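Local atomic coordinates of carbamate kinase (PDB entry 2E9Y), a protein that probably catalyses the reversible transfer of a phosphoryl group between ATP and carbamate, giving ADP and carbamoyl phosphate. Residues A7-G12 and Q303-Q308; V214-A219 and L232-D237; K263-G268 and K278-I283; S284-T289 and T311-G316. All coordinates share one frame; numbering follows the deposited sequence.

Interaction 1 of 4, residues A7-G12 and Q303-Q308; sequences AVIALG and QVLSLQ
Leu305 reaches from the end of helix 301-305 over Ala7 and Ile9, two residues of strand 6-10 that present their side chains to the same face of the main sheet. This is strand-helix packing in the alpha/beta/alpha sandwich of the amino acid kinase fold: Ala7 and Ile9 look toward helix 301-305, while Val8 and Ala10 on the other face meet helix 216-226. One methyl of the leucine does the touching, with CD1 of Leu305 4.1 Å from CB of Ala7 and 4.5 Å from CD1 of Ile9. The leucine stem starts out alongside the strand rather than at it. Its first torsion (chi1 -91°), well off a staggered value, and the bend at chi2 swing CD1 in. Trp47 and Val233 touch the same leucine, which is buried. No hydrogen bond spans the two segments, and the contact is one of apolar side chains. Just beyond Leu305 the helix ends in a Schellman motif. Leu307 takes a positive phi (69°), its N bonds to Val304 O at 2.9 Å, and Gln308 N reaches back to Gln303 O at 2.9 Å. The side chain of Gln308 folds over this turn, its NE2 giving a 3.1 Å hydrogen bond to Ser306 O from 41° above the carbonyl plane.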
loop_
_atom_site.group_PDB
_atom_site.type_symbol
_atom_site.label_atom_id
_atom_site.label_comp_id
_atom_site.label_asym_id
_atom_site.label_seq_id
_atom_site.Cartn_x
_atom_site.Cartn_y
_atom_site.Cartn_z
ATOM N N ALA A 7 19.818 9.359 7.543
ATOM C CA ALA A 7 20.429 8.283 6.786
ATOM C C ALA A 7 19.368 7.485 6.042
ATOM O O ALA A 7 18.311 7.182 6.592
ATOM C CB ALA A 7 21.200 7.361 7.719
ATOM N N VAL A 8 19.642 7.175 4.781
ATOM C CA VAL A 8 18.724 6.351 4.003
ATOM C C VAL A 8 19.322 4.958 4.171
ATOM O O VAL A 8 20.487 4.734 3.843
ATOM C CB VAL A 8 18.701 6.755 2.507
ATOM C CG1 VAL A 8 17.989 5.685 1.687
ATOM C CG2 VAL A 8 17.975 8.083 2.348
ATOM N N ILE A 9 18.535 4.038 4.720
ATOM C CA ILE A 9 18.998 2.677 4.965
ATOM C C ILE A 9 18.264 1.706 4.052
ATOM O O ILE A 9 17.058 1.515 4.184
ATOM C CB ILE A 9 18.750 2.275 6.435
ATOM C CG1 ILE A 9 19.468 3.266 7.358
ATOM C CG2 ILE A 9 19.239 0.855 6.689
ATOM C CD1 ILE A 9 19.113 3.137 8.823
ATOM N N ALA A 10 19.006 1.105 3.132
ATOM C CA ALA A 10 18.444 0.159 2.178
ATOM C C ALA A 10 18.557 -1.283 2.674
ATOM O O ALA A 10 19.645 -1.858 2.704
ATOM C CB ALA A 10 19.147 0.310 0.830
ATOM N N LEU A 11 17.421 -1.854 3.060
ATOM C CA LEU A 11 17.372 -3.228 3.548
ATOM C C LEU A 11 17.343 -4.221 2.393
ATOM O O LEU A 11 16.918 -3.889 1.284
ATOM C CB LEU A 11 16.126 -3.436 4.418
ATOM C CG LEU A 11 16.003 -2.561 5.666
ATOM C CD1 LEU A 11 14.698 -2.868 6.406
ATOM C CD2 LEU A 11 17.202 -2.822 6.572
ATOM N N GLY A 12 17.797 -5.439 2.667
ATOM C CA GLY A 12 17.815 -6.482 1.656
ATOM C C GLY A 12 16.817 -7.587 1.957
ATOM O O GLY A 12 16.004 -7.468 2.874
ATOM N N GLN A 303 27.121 -0.717 14.051
ATOM C CA GLN A 303 28.499 -0.293 13.818
ATOM C C GLN A 303 28.642 0.304 12.424
ATOM O O GLN A 303 29.368 1.281 12.233
ATOM C CB GLN A 303 29.461 -1.476 13.963
ATOM C CG GLN A 303 29.539 -2.039 15.375
ATOM C CD GLN A 303 30.045 -1.018 16.379
ATOM O OE1 GLN A 303 31.181 -0.552 16.291
ATOM N NE2 GLN A 303 29.197 -0.661 17.338
ATOM N N VAL A 304 27.946 -0.286 11.453
ATOM C CA VAL A 304 28.004 0.204 10.070
ATOM C C VAL A 304 27.668 1.691 9.964
ATOM O O VAL A 304 28.315 2.449 9.252
ATOM C CB VAL A 304 27.048 -0.611 9.179
ATOM C CG1 VAL A 304 26.973 0.036 7.795
ATOM C CG2 VAL A 304 27.543 -2.037 9.026
ATOM N N LEU A 305 26.587 2.088 10.675
ATOM C CA LEU A 305 26.112 3.470 10.708
ATOM C C LEU A 305 27.181 4.426 11.265
ATOM O O LEU A 305 27.289 5.581 10.877
ATOM C CB LEU A 305 24.850 3.527 11.571
ATOM C CG LEU A 305 23.572 3.327 10.750
ATOM C CD1 LEU A 305 23.215 4.558 9.916
ATOM C CD2 LEU A 305 23.676 2.160 9.768
ATOM N N SER A 306 27.959 3.899 12.234
ATOM C CA SER A 306 29.046 4.688 12.827
ATOM C C SER A 306 30.321 4.682 11.963
ATOM O O SER A 306 31.341 5.286 12.297
ATOM C CB SER A 306 29.350 4.099 14.208
ATOM O OG SER A 306 28.202 4.223 15.052
ATOM N N LEU A 307 30.240 3.940 10.835
ATOM C CA LEU A 307 31.370 3.788 9.930
ATOM C C LEU A 307 32.475 2.945 10.558
ATOM O O LEU A 307 33.646 3.070 10.224
ATOM C CB LEU A 307 31.882 5.174 9.533
ATOM C CG LEU A 307 30.804 5.996 8.816
ATOM C CD1 LEU A 307 31.354 7.306 8.256
ATOM C CD2 LEU A 307 30.169 5.260 7.634
ATOM N N GLN A 308 32.096 2.093 11.528
ATOM C CA GLN A 308 33.087 1.261 12.203
ATOM C C GLN A 308 33.040 -0.196 11.724
ATOM O O GLN A 308 33.764 -1.060 12.186
ATOM C CB GLN A 308 32.815 1.314 13.702
ATOM C CG GLN A 308 32.886 2.729 14.271
ATOM C CD GLN A 308 34.228 3.344 13.945
ATOM O OE1 GLN A 308 35.290 2.828 14.252
ATOM N NE2 GLN A 308 34.141 4.538 13.323
#

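Interaction 2 of 4, residues V214-A219 and L232-D237; sequences VDKDLA and LVILTD
Segment 214-219 meets Ile234 through Lys216 and Asp217, and the turn that sets those two side chains begins at Asp215. Asp215 is the N-cap of helix 216-226: its OD1 accepts Leu218 N at 2.9 Å, nearly straight and on the anti side of the carboxylate, with a weak second bond from Asp217 N. Lys216 follows, modelled in two conformers; in the one described its long chain runs out so that NZ lies 4.4 Å from CG2 of Ile234. That NZ also forms a salt bridge with OD1 of Asp217 at 2.7 Å, entering on the syn side 26° out of the carboxylate plane, and it bonds to Leu11 O. A water joins NZ to Leu235 O, although the water-lysine distance is doubtfully short. Next comes Asp217, whose CG stands anti to its carbonyl carbon (chi1 -66°), which carries OD1 to within 3.6 Å of CG2 of Ile234. The isoleucine methyl thus packs against the oxygen that Lys216 holds, while OD2 pairs with Lys278 of helix 275-289. Were Asp217 replaced by an alanine, Lys216 and Lys278 would probably lose the carboxylate they share, and a gap would open beside Ile234. Helix 216-226 here lies over the sheet where strands 6-10 and 231-236 run side by side. A lysine-aspartate-lysine cluster at the C-terminal ends of these parallel strands is consistent with the phosphoryl-transfer site of amino acid kinases.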
loop_
_atom_site.group_PDB
_atom_site.type_symbol
_atom_site.label_atom_id
_atom_site.label_comp_id
_atom_site.label_asym_id
_atom_site.label_seq_id
_atom_site.Cartn_x
_atom_site.Cartn_y
_atom_site.Cartn_z
ATOM N N VAL A 214 12.630 -1.373 -10.715
ATOM C CA VAL A 214 13.754 -0.463 -10.534
ATOM C C VAL A 214 14.617 -1.025 -9.414
ATOM O O VAL A 214 14.093 -1.445 -8.384
ATOM C CB VAL A 214 13.256 0.952 -10.164
ATOM C CG1 VAL A 214 14.430 1.870 -9.858
ATOM C CG2 VAL A 214 12.419 1.508 -11.306
ATOM N N ASP A 215 15.932 -1.056 -9.625
ATOM C CA ASP A 215 16.852 -1.572 -8.618
ATOM C C ASP A 215 16.681 -0.764 -7.330
ATOM O O ASP A 215 16.797 0.466 -7.336
ATOM C CB ASP A 215 18.295 -1.456 -9.112
ATOM C CG ASP A 215 19.283 -2.091 -8.165
ATOM O OD1 ASP A 215 19.669 -1.430 -7.179
ATOM O OD2 ASP A 215 19.666 -3.256 -8.403
ATOM N N LYS A 216 16.420 -1.451 -6.224
ATOM C CA LYS A 216 16.199 -0.764 -4.956
ATOM C C LYS A 216 17.420 -0.018 -4.430
ATOM O O LYS A 216 17.285 0.976 -3.719
ATOM C CB LYS A 216 15.701 -1.752 -3.896
ATOM C CG LYS A 216 16.681 -2.853 -3.522
ATOM C CD LYS A 216 17.541 -2.447 -2.342
ATOM C CE LYS A 216 18.298 -3.641 -1.778
ATOM N NZ LYS A 216 19.084 -3.264 -0.576
ATOM N N ASP A 217 18.611 -0.492 -4.769
ATOM C CA ASP A 217 19.817 0.176 -4.297
ATOM C C ASP A 217 20.086 1.445 -5.098
ATOM O O ASP A 217 20.393 2.494 -4.522
ATOM C CB ASP A 217 21.003 -0.786 -4.353
ATOM C CG ASP A 217 20.848 -1.934 -3.373
ATOM O OD1 ASP A 217 20.577 -1.651 -2.188
ATOM O OD2 ASP A 217 20.986 -3.107 -3.780
ATOM N N LEU A 218 19.962 1.361 -6.419
ATOM C CA LEU A 218 20.167 2.537 -7.261
ATOM C C LEU A 218 19.137 3.597 -6.885
ATOM O O LEU A 218 19.455 4.784 -6.785
ATOM C CB LEU A 218 20.015 2.170 -8.742
ATOM C CG LEU A 218 21.024 1.150 -9.279
ATOM C CD1 LEU A 218 20.845 0.996 -10.783
ATOM C CD2 LEU A 218 22.442 1.618 -8.948
ATOM N N ALA A 219 17.896 3.162 -6.674
ATOM C CA ALA A 219 16.825 4.079 -6.304
ATOM C C ALA A 219 17.069 4.711 -4.934
ATOM O O ALA A 219 16.844 5.907 -4.757
ATOM C CB ALA A 219 15.474 3.350 -6.307
ATOM N N LEU A 232 24.313 7.263 3.149
ATOM C CA LEU A 232 23.589 6.220 2.430
ATOM C C LEU A 232 24.142 4.927 3.007
ATOM O O LEU A 232 25.358 4.710 3.025
ATOM C CB LEU A 232 23.858 6.263 0.918
ATOM C CG LEU A 232 23.373 5.030 0.134
ATOM C CD1 LEU A 232 21.851 4.904 0.239
ATOM C CD2 LEU A 232 23.793 5.131 -1.321
ATOM N N VAL A 233 23.248 4.079 3.496
ATOM C CA VAL A 233 23.645 2.808 4.081
ATOM C C VAL A 233 22.969 1.664 3.337
ATOM O O VAL A 233 21.756 1.687 3.128
ATOM C CB VAL A 233 23.217 2.724 5.564
ATOM C CG1 VAL A 233 23.639 1.383 6.158
ATOM C CG2 VAL A 233 23.823 3.878 6.348
ATOM N N ILE A 234 23.753 0.677 2.923
ATOM C CA ILE A 234 23.194 -0.488 2.249
ATOM C C ILE A 234 23.472 -1.694 3.135
ATOM O O ILE A 234 24.625 -2.072 3.337
ATOM C CB ILE A 234 23.825 -0.719 0.868
ATOM C CG1 ILE A 234 23.543 0.483 -0.040
ATOM C CG2 ILE A 234 23.234 -1.973 0.239
ATOM C CD1 ILE A 234 24.156 0.372 -1.412
ATOM N N LEU A 235 22.414 -2.290 3.673
ATOM C CA LEU A 235 22.565 -3.444 4.551
ATOM C C LEU A 235 22.238 -4.731 3.810
ATOM O O LEU A 235 21.113 -4.924 3.346
ATOM C CB LEU A 235 21.662 -3.299 5.777
ATOM C CG LEU A 235 21.956 -2.104 6.691
ATOM C CD1 LEU A 235 20.973 -2.097 7.849
ATOM C CD2 LEU A 235 23.391 -2.188 7.218
ATOM N N THR A 236 23.230 -5.608 3.703
ATOM C CA THR A 236 23.056 -6.869 2.998
ATOM C C THR A 236 23.369 -8.055 3.911
ATOM O O THR A 236 23.326 -7.928 5.138
ATOM C CB THR A 236 23.950 -6.895 1.739
ATOM O OG1 THR A 236 23.729 -8.108 1.009
ATOM C CG2 THR A 236 25.413 -6.775 2.125
ATOM N N ASP A 237 23.684 -9.205 3.322
ATOM C CA ASP A 237 23.974 -10.395 4.112
ATOM C C ASP A 237 25.460 -10.751 4.171
ATOM O O ASP A 237 25.823 -11.879 4.508
ATOM C CB ASP A 237 23.157 -11.577 3.581
ATOM C CG ASP A 237 23.593 -12.019 2.201
ATOM O OD1 ASP A 237 24.116 -11.179 1.434
ATOM O OD2 ASP A 237 23.398 -13.209 1.877
HETATM O O HOH W 1 20.509 -4.984 0.539
#

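Interaction 3 of 4, residues K263-G268 and K278-I283; sequences KYLREG and KVEAAI
Val279 O accepts the backbone N of Ile283 at 2.9 Å, and this one-turn bond lines up the two side chains on the face of helix 275-289 that receives Leu265. Two helices consecutive in the chain pack here in the C-terminal part of the amino acid kinase fold. Leu265, from the last turn of helix 258-266, carries the whole contact. Its CG lies opposite the backbone N (chi1 180°), which carries the two methyls out to the neighbouring helix, where they divide the work. CD2 rests on the stem of Glu280, 4.1 Å from CB, and lies 4.4 Å from CD1 of Ile283; CD1 approaches CG1 of Val279 at 4.5 Å. The leucine thus sits against three residues spread over just more than one turn. Phe270, from the connection between the two helices, also touches Leu265 and Val279, and Leu261 lies one turn earlier beside Val279 and Ile283. Helix 258-266 closes in a Schellman motif with Gly268 as its C-prime residue: Gly268 N bonds to Leu265 O at 3.3 Å, and His269 N returns to Tyr264 O. CB and CA of Glu280 meet the leucine, while in the conformer described OE2 forms a salt bridge with Arg169. Between these two segments the contact is apolar: no hydrogen bond spans them, and the pairing rests on how one branched side chain fits its neighbours.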
loop_
_atom_site.group_PDB
_atom_site.type_symbol
_atom_site.label_atom_id
_atom_site.label_comp_id
_atom_site.label_asym_id
_atom_site.label_seq_id
_atom_site.Cartn_x
_atom_site.Cartn_y
_atom_site.Cartn_z
ATOM N N LYS A 263 36.715 1.440 -10.791
ATOM C CA LYS A 263 37.591 0.692 -11.688
ATOM C C LYS A 263 37.265 -0.796 -11.594
ATOM O O LYS A 263 37.132 -1.480 -12.611
ATOM C CB LYS A 263 39.059 0.901 -11.313
ATOM C CG LYS A 263 39.567 2.324 -11.457
ATOM C CD LYS A 263 41.032 2.392 -11.041
ATOM C CE LYS A 263 41.564 3.813 -11.055
ATOM N NZ LYS A 263 42.959 3.871 -10.531
ATOM N N TYR A 264 37.151 -1.294 -10.365
ATOM C CA TYR A 264 36.838 -2.700 -10.137
ATOM C C TYR A 264 35.478 -3.040 -10.740
ATOM O O TYR A 264 35.293 -4.114 -11.319
ATOM C CB TYR A 264 36.822 -3.008 -8.637
ATOM C CG TYR A 264 38.193 -3.044 -7.996
ATOM C CD1 TYR A 264 39.141 -3.987 -8.393
ATOM C CD2 TYR A 264 38.545 -2.137 -6.995
ATOM C CE1 TYR A 264 40.408 -4.028 -7.812
ATOM C CE2 TYR A 264 39.810 -2.168 -6.407
ATOM C CZ TYR A 264 40.735 -3.116 -6.823
ATOM O OH TYR A 264 41.994 -3.143 -6.272
ATOM N N LEU A 265 34.534 -2.116 -10.595
ATOM C CA LEU A 265 33.180 -2.293 -11.112
ATOM C C LEU A 265 33.164 -2.521 -12.621
ATOM O O LEU A 265 32.456 -3.394 -13.117
ATOM C CB LEU A 265 32.324 -1.070 -10.770
ATOM C CG LEU A 265 30.870 -1.088 -11.251
ATOM C CD1 LEU A 265 30.124 -2.234 -10.585
ATOM C CD2 LEU A 265 30.205 0.241 -10.920
ATOM N N ARG A 266 33.948 -1.731 -13.349
ATOM C CA ARG A 266 34.011 -1.849 -14.801
ATOM C C ARG A 266 34.663 -3.142 -15.281
ATOM O O ARG A 266 34.521 -3.518 -16.445
ATOM C CB ARG A 266 34.762 -0.656 -15.395
ATOM C CG ARG A 266 34.070 0.682 -15.188
ATOM C CD ARG A 266 34.836 1.800 -15.874
ATOM N NE ARG A 266 34.992 1.548 -17.305
ATOM C CZ ARG A 266 35.650 2.348 -18.139
ATOM N NH1 ARG A 266 36.220 3.458 -17.688
ATOM N NH2 ARG A 266 35.741 2.036 -19.426
ATOM N N GLU A 267 35.374 -3.827 -14.392
ATOM C CA GLU A 267 36.046 -5.068 -14.759
ATOM C C GLU A 267 35.258 -6.318 -14.376
ATOM O O GLU A 267 35.770 -7.433 -14.465
ATOM C CB GLU A 267 37.436 -5.115 -14.121
ATOM C CG GLU A 267 38.377 -4.020 -14.604
ATOM C CD GLU A 267 38.775 -4.188 -16.058
ATOM O OE1 GLU A 267 39.433 -5.200 -16.385
ATOM O OE2 GLU A 267 38.432 -3.309 -16.877
ATOM N N GLY A 268 34.018 -6.127 -13.940
ATOM C CA GLY A 268 33.182 -7.256 -13.569
ATOM C C GLY A 268 33.516 -7.935 -12.254
ATOM O O GLY A 268 33.179 -9.102 -12.052
ATOM N N LYS A 278 24.925 -2.430 -5.771
ATOM C CA LYS A 278 25.181 -1.796 -4.486
ATOM C C LYS A 278 26.429 -0.916 -4.560
ATOM O O LYS A 278 26.449 0.194 -4.019
ATOM C CB LYS A 278 25.328 -2.861 -3.395
ATOM C CG LYS A 278 24.015 -3.592 -3.097
ATOM C CD LYS A 278 24.214 -4.763 -2.149
ATOM C CE LYS A 278 22.871 -5.332 -1.704
ATOM N NZ LYS A 278 21.974 -5.611 -2.853
ATOM N N VAL A 279 27.464 -1.407 -5.236
ATOM C CA VAL A 279 28.689 -0.633 -5.383
ATOM C C VAL A 279 28.396 0.575 -6.267
ATOM O O VAL A 279 28.839 1.681 -5.978
ATOM C CB VAL A 279 29.823 -1.484 -6.013
ATOM C CG1 VAL A 279 30.971 -0.587 -6.484
ATOM C CG2 VAL A 279 30.337 -2.478 -4.986
ATOM N N GLU A 280 27.630 0.362 -7.331
ATOM C CA GLU A 280 27.283 1.450 -8.242
ATOM C C GLU A 280 26.518 2.528 -7.480
ATOM O O GLU A 280 26.782 3.721 -7.633
ATOM C CB GLU A 280 26.416 0.933 -9.393
ATOM C CG GLU A 280 26.218 1.953 -10.506
ATOM C CD GLU A 280 25.169 1.532 -11.520
ATOM O OE1 GLU A 280 25.153 0.344 -11.906
ATOM O OE2 GLU A 280 24.368 2.393 -11.939
ATOM N N ALA A 281 25.567 2.093 -6.658
ATOM C CA ALA A 281 24.745 2.997 -5.857
ATOM C C ALA A 281 25.599 3.811 -4.888
ATOM O O ALA A 281 25.440 5.028 -4.776
ATOM C CB ALA A 281 23.699 2.196 -5.076
ATOM N N ALA A 282 26.504 3.134 -4.189
ATOM C CA ALA A 282 27.379 3.805 -3.233
ATOM C C ALA A 282 28.242 4.854 -3.930
ATOM O O ALA A 282 28.364 5.985 -3.456
ATOM C CB ALA A 282 28.266 2.782 -2.528
ATOM N N ILE A 283 28.837 4.476 -5.057
ATOM C CA ILE A 283 29.681 5.397 -5.815
ATOM C C ILE A 283 28.889 6.621 -6.267
ATOM O O ILE A 283 29.355 7.753 -6.134
ATOM C CB ILE A 283 30.282 4.713 -7.064
ATOM C CG1 ILE A 283 31.297 3.650 -6.637
ATOM C CG2 ILE A 283 30.929 5.750 -7.966
ATOM C CD1 ILE A 283 31.811 2.786 -7.777
#

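Interaction 4 of 4, residues S284-T289 and T311-G316; sequences SFVERT and TVVMLG
Val286 pushes its two methyls against strand 311-314 and the C-terminal residues beyond it, and it gives up far more surface than Leu315 or Val313, its main partners. The branches part: CG1 lies opposite the backbone N (chi1 176°) and meets Leu315, whereas CG2 turns to Val313. CG1 presses on the backbone of Leu315, 3.4 Å from CA, and lies 3.9 Å from its CG. CG2 is 3.4 Å from the carbonyl O of Val313 and 3.8 Å from CG1 of the same residue. The valine is thus seated on main chain as much as on side chains, consistent with the close approach of the backbones: the CA atoms of Val286 and Leu315 are 5.8 Å apart. Ala258 of helix 258-266 closes over Val286 and Val313 together. With Val286 cut back to an alanine, a gap would probably open beside Val313 and the tail from Leu315 onward would move more freely. Farther along helix 275-289, Thr289 OG1 gives a 2.7 Å bond to Phe285 O, which also accepts Thr289 N from the opposite face of its carbonyl plane; the same hydroxyl oxygen stands 3.5 Å above the centre of the Phe285 ring. Strand 311-314 lies within the main sheet of the amino acid kinase fold, and the helix meets its side chains and backbone through methyl contacts, with no hydrogen bond between the segments.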
loop_
_atom_site.group_PDB
_atom_site.type_symbol
_atom_site.label_atom_id
_atom_site.label_comp_id
_atom_site.label_asym_id
_atom_site.label_seq_id
_atom_site.Cartn_x
_atom_site.Cartn_y
_atom_site.Cartn_z
ATOM N N SER A 284 27.688 6.393 -6.794
ATOM C CA SER A 284 26.850 7.492 -7.263
ATOM C C SER A 284 26.564 8.497 -6.152
ATOM O O SER A 284 26.593 9.708 -6.373
ATOM C CB SER A 284 25.532 6.948 -7.822
ATOM O OG SER A 284 24.689 7.996 -8.266
ATOM N N PHE A 285 26.291 7.991 -4.954
ATOM C CA PHE A 285 25.999 8.860 -3.822
ATOM C C PHE A 285 27.205 9.742 -3.517
ATOM O O PHE A 285 27.072 10.951 -3.343
ATOM C CB PHE A 285 25.647 8.032 -2.587
ATOM C CG PHE A 285 25.288 8.862 -1.387
ATOM C CD1 PHE A 285 24.092 9.574 -1.354
ATOM C CD2 PHE A 285 26.154 8.954 -0.302
ATOM C CE1 PHE A 285 23.762 10.365 -0.262
ATOM C CE2 PHE A 285 25.834 9.744 0.799
ATOM C CZ PHE A 285 24.639 10.451 0.822
ATOM N N VAL A 286 28.383 9.132 -3.446
ATOM C CA VAL A 286 29.594 9.890 -3.164
ATOM C C VAL A 286 29.850 10.955 -4.235
ATOM O O VAL A 286 30.159 12.105 -3.913
ATOM C CB VAL A 286 30.829 8.962 -3.065
ATOM C CG1 VAL A 286 32.088 9.792 -2.865
ATOM C CG2 VAL A 286 30.660 7.995 -1.899
ATOM N N GLU A 287 29.708 10.582 -5.504
ATOM C CA GLU A 287 29.948 11.520 -6.599
ATOM C C GLU A 287 28.956 12.677 -6.641
ATOM O O GLU A 287 29.338 13.818 -6.904
ATOM C CB GLU A 287 29.920 10.792 -7.945
ATOM C CG GLU A 287 30.922 9.654 -8.060
ATOM C CD GLU A 287 30.882 8.991 -9.419
ATOM O OE1 GLU A 287 29.766 8.786 -9.944
ATOM O OE2 GLU A 287 31.960 8.668 -9.959
ATOM N N ARG A 288 27.686 12.388 -6.376
ATOM C CA ARG A 288 26.655 13.422 -6.416
ATOM C C ARG A 288 26.524 14.278 -5.165
ATOM O O ARG A 288 26.055 15.414 -5.248
ATOM C CB ARG A 288 25.292 12.797 -6.726
ATOM C CG ARG A 288 25.232 12.110 -8.079
ATOM C CD ARG A 288 23.806 11.767 -8.460
ATOM N NE ARG A 288 22.970 12.960 -8.560
ATOM C CZ ARG A 288 21.706 12.953 -8.967
ATOM N NH1 ARG A 288 21.126 11.814 -9.317
ATOM N NH2 ARG A 288 21.022 14.087 -9.028
ATOM N N THR A 289 26.928 13.752 -4.011
ATOM C CA THR A 289 26.799 14.506 -2.767
ATOM C C THR A 289 28.122 14.847 -2.100
ATOM O O THR A 289 28.212 15.827 -1.360
ATOM C CB THR A 289 25.957 13.742 -1.731
ATOM O OG1 THR A 289 26.724 12.648 -1.209
ATOM C CG2 THR A 289 24.672 13.218 -2.366
ATOM N N THR A 311 32.046 -1.674 4.469
ATOM C CA THR A 311 32.926 -0.957 3.555
ATOM C C THR A 311 32.506 0.498 3.393
ATOM O O THR A 311 31.414 0.786 2.909
ATOM C CB THR A 311 32.930 -1.613 2.162
ATOM O OG1 THR A 311 33.356 -2.974 2.278
ATOM C CG2 THR A 311 33.873 -0.870 1.222
ATOM N N VAL A 312 33.376 1.415 3.802
ATOM C CA VAL A 312 33.082 2.834 3.670
ATOM C C VAL A 312 33.609 3.326 2.324
ATOM O O VAL A 312 34.807 3.238 2.043
ATOM C CB VAL A 312 33.745 3.654 4.795
ATOM C CG1 VAL A 312 33.383 5.123 4.646
ATOM C CG2 VAL A 312 33.303 3.129 6.148
ATOM N N VAL A 313 32.706 3.822 1.485
ATOM C CA VAL A 313 33.075 4.339 0.176
ATOM C C VAL A 313 33.322 5.830 0.367
ATOM O O VAL A 313 32.399 6.587 0.670
ATOM C CB VAL A 313 31.944 4.100 -0.852
ATOM C CG1 VAL A 313 32.350 4.638 -2.212
ATOM C CG2 VAL A 313 31.636 2.605 -0.941
ATOM N N MET A 314 34.576 6.239 0.190
ATOM C CA MET A 314 34.983 7.627 0.396
ATOM C C MET A 314 35.106 8.461 -0.876
ATOM O O MET A 314 35.215 7.928 -1.977
ATOM C CB MET A 314 36.318 7.650 1.147
ATOM C CG MET A 314 36.371 6.695 2.332
ATOM S SD MET A 314 38.001 6.608 3.105
ATOM C CE MET A 314 38.847 5.468 2.000
ATOM N N LEU A 315 35.105 9.779 -0.700
ATOM C CA LEU A 315 35.202 10.721 -1.809
ATOM C C LEU A 315 36.557 10.621 -2.510
ATOM O O LEU A 315 37.568 10.244 -1.931
ATOM C CB LEU A 315 35.010 12.134 -1.254
ATOM C CG LEU A 315 34.197 13.032 -2.191
ATOM C CD1 LEU A 315 34.055 14.458 -1.653
ATOM C CD2 LEU A 315 34.819 13.161 -3.582
ATOM N N GLY A 316 36.547 10.938 -3.819
ATOM C CA GLY A 316 37.787 10.881 -4.582
ATOM C C GLY A 316 38.021 9.488 -5.171
ATOM O O GLY A 316 39.139 9.097 -5.480
ATOM O OXT GLY A 316 37.102 8.703 -5.358
#

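How the interactions relate
Interactions 1, 2 and 4 all reach the main sheet, while interactions 3 and 4 share helix 275-289. The centres of interactions 1 and 2 are about 10 Å apart, bridged by backbone pairing of strands 6-10 and 231-236, which carry helices on both faces. Interaction 3 lies about 13 Å from interaction 2, linked by the Asp217-Lys278 salt bridge, and about 11 Å from interaction 4. Along the chain, interactions 2 and 3 fall inside the long loop closed by interaction 1, and interaction 4 crosses that closure. Strand 6-10 thus pairs with strand 231-236 and packs on helices from the later part of the chain, joining early and late parts in one domain.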